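Local coordinates for DUF1491 domain-containing protein (Caulobacter crescentus, PDB 4GOQ), which is of unknown function and belongs to the DUF1491 family, here folded as one small domain with helices packed against a mixed beta sheet, at residues L38-D43 against D75-A80. Residues are numbered along the deposited sequence; the frame is centred on the assembly and turned at random.
Sequences LVKAVD and DLDAYA
Lys40 leaves strand 38-43 with its CG anti to the backbone N (chi1 -177°) and its chain extended beyond CG, and in this way reaches Asp77 on helix 75-80. Asp77 starts from a bond that leaves the helix facing away from the strand, but its CG stands anti to the carbonyl carbon (chi1 -71°), and the carboxylate comes back toward the lysine. The two side chains meet at about a right angle in a salt bridge: Lys40 NZ lies 2.7 Å from Asp77 OD1 and uses the syn lone pair of that oxygen, the one on the side of OD2. Lys40 CE follows at 3.4 Å from Asp77 OD1. Lys40 NZ also forms salt bridges with Glu73 and Glu94; three carboxylates thus share the ammonium group of Lys40, a residue buried as a whole, and would be expected to favour its charged form. Asp77 OD2 is hydrogen-bonded to a glycerol, probably left from the crystallisation liquor.

Beside the salt bridge the contact is apolar. Leu38 leaves the strand with its CB toward the helix, and its CD1 branch lies 3.8 Å from Ala80 CA and 4.2 Å from Ala80 CB. Leu38 CD1 also meets the Tyr79 ring at its edge, near the ring plane, 4.3 Å from Tyr79 CD1.

Strand and helix segments run nearly antiparallel, at 167°, with their axes 10.4 Å apart, a helix laid along one face of a sheet. Strand 37-43 is the central one of five, parallel to 91-97 and antiparallel to 48-56, and Tyr79 and Leu76 of helix 74-86 extend the packing onto Leu51 and Ala49 of strand 48-56.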
loop_
_atom_site.group_PDB
_atom_site.type_symbol
_atom_site.label_atom_id
_atom_site.label_comp_id
_atom_site.label_asym_id
_atom_site.label_seq_id
_atom_site.Cartn_x
_atom_site.Cartn_y
_atom_site.Cartn_z
ATOM N N LEU A 38 -1.160 4.311 0.626
ATOM C CA LEU A 38 -0.455 3.460 1.575
ATOM C C LEU A 38 -0.859 2.045 1.263
ATOM O O LEU A 38 -2.047 1.773 1.180
ATOM C CB LEU A 38 -0.796 3.756 3.055
ATOM C CG LEU A 38 -0.210 4.960 3.756
ATOM C CD1 LEU A 38 -0.538 4.880 5.262
ATOM C CD2 LEU A 38 1.323 5.055 3.568
ATOM N N VAL A 39 0.097 1.129 1.141
ATOM C CA VAL A 39 -0.225 -0.273 0.907
ATOM C C VAL A 39 0.267 -1.087 2.095
ATOM O O VAL A 39 1.451 -1.046 2.406
ATOM C CB VAL A 39 0.366 -0.812 -0.428
ATOM C CG1 VAL A 39 0.062 -2.304 -0.608
ATOM C CG2 VAL A 39 -0.141 -0.005 -1.614
ATOM N N LYS A 40 -0.645 -1.811 2.745
ATOM C CA LYS A 40 -0.326 -2.715 3.854
ATOM C C LYS A 40 -0.348 -4.132 3.313
ATOM O O LYS A 40 -1.407 -4.610 2.937
ATOM C CB LYS A 40 -1.344 -2.549 4.988
ATOM C CG LYS A 40 -1.029 -3.426 6.215
ATOM C CD LYS A 40 -2.205 -3.238 7.207
ATOM C CE LYS A 40 -2.111 -4.085 8.412
ATOM N NZ LYS A 40 -3.412 -4.079 9.152
ATOM N N ALA A 41 0.813 -4.799 3.250
ATOM C CA ALA A 41 0.896 -6.162 2.727
ATOM C C ALA A 41 1.076 -7.129 3.892
ATOM O O ALA A 41 2.060 -7.044 4.612
ATOM C CB ALA A 41 2.046 -6.272 1.733
ATOM N N VAL A 42 0.089 -7.989 4.115
ATOM C CA VAL A 42 0.095 -8.926 5.239
ATOM C C VAL A 42 0.456 -10.305 4.725
ATOM O O VAL A 42 -0.189 -10.801 3.794
ATOM C CB VAL A 42 -1.270 -8.939 6.007
ATOM C CG1 VAL A 42 -1.255 -9.955 7.159
ATOM C CG2 VAL A 42 -1.632 -7.548 6.524
ATOM N N ASP A 43 1.485 -10.917 5.346
ATOM C CA ASP A 43 1.954 -12.270 5.044
ATOM C C ASP A 43 1.255 -13.190 6.021
ATOM O O ASP A 43 1.568 -13.192 7.218
ATOM C CB ASP A 43 3.497 -12.360 5.119
ATOM C CG ASP A 43 4.129 -13.667 4.617
ATOM O OD1 ASP A 43 3.471 -14.734 4.725
ATOM O OD2 ASP A 43 5.300 -13.625 4.150
ATOM N N ASP A 75 1.442 -1.387 15.112
ATOM C CA ASP A 75 2.285 -0.223 14.775
ATOM C C ASP A 75 2.018 0.273 13.333
ATOM O O ASP A 75 2.122 1.471 13.043
ATOM C CB ASP A 75 3.777 -0.568 14.916
ATOM C CG ASP A 75 4.217 -0.850 16.329
ATOM O OD1 ASP A 75 3.720 -0.142 17.274
ATOM O OD2 ASP A 75 5.030 -1.791 16.515
ATOM N N LEU A 76 1.705 -0.648 12.423
ATOM C CA LEU A 76 1.415 -0.279 11.017
ATOM C C LEU A 76 0.037 0.362 10.941
ATOM O O LEU A 76 -0.122 1.366 10.257
ATOM C CB LEU A 76 1.521 -1.474 10.055
ATOM C CG LEU A 76 2.804 -2.340 10.180
ATOM C CD1 LEU A 76 2.819 -3.404 9.093
ATOM C CD2 LEU A 76 4.076 -1.490 10.093
ATOM N N ASP A 77 -0.915 -0.135 11.756
ATOM C CA ASP A 77 -2.265 0.433 11.841
ATOM C C ASP A 77 -2.187 1.813 12.483
ATOM O O ASP A 77 -2.830 2.728 11.987
ATOM C CB ASP A 77 -3.208 -0.521 12.615
ATOM C CG ASP A 77 -3.546 -1.798 11.824
ATOM O OD1 ASP A 77 -3.298 -1.826 10.593
ATOM O OD2 ASP A 77 -3.987 -2.772 12.446
ATOM N N ALA A 78 -1.338 1.985 13.535
ATOM C CA ALA A 78 -1.142 3.301 14.179
ATOM C C ALA A 78 -0.579 4.302 13.141
ATOM O O ALA A 78 -1.071 5.436 13.052
ATOM C CB ALA A 78 -0.207 3.178 15.400
ATOM N N TYR A 79 0.394 3.870 12.344
ATOM C CA TYR A 79 0.997 4.684 11.284
ATOM C C TYR A 79 -0.059 5.097 10.241
ATOM O O TYR A 79 -0.101 6.268 9.867
ATOM C CB TYR A 79 2.188 3.988 10.591
ATOM C CG TYR A 79 2.910 4.938 9.654
ATOM C CD1 TYR A 79 2.472 5.129 8.343
ATOM C CD2 TYR A 79 4.016 5.668 10.087
ATOM C CE1 TYR A 79 3.103 6.036 7.493
ATOM C CE2 TYR A 79 4.676 6.553 9.233
ATOM C CZ TYR A 79 4.187 6.769 7.956
ATOM O OH TYR A 79 4.837 7.649 7.122
ATOM N N ALA A 80 -0.906 4.160 9.805
ATOM C CA ALA A 80 -1.961 4.427 8.787
ATOM C C ALA A 80 -2.972 5.472 9.295
ATOM O O ALA A 80 -3.375 6.362 8.536
ATOM C CB ALA A 80 -2.691 3.121 8.425
#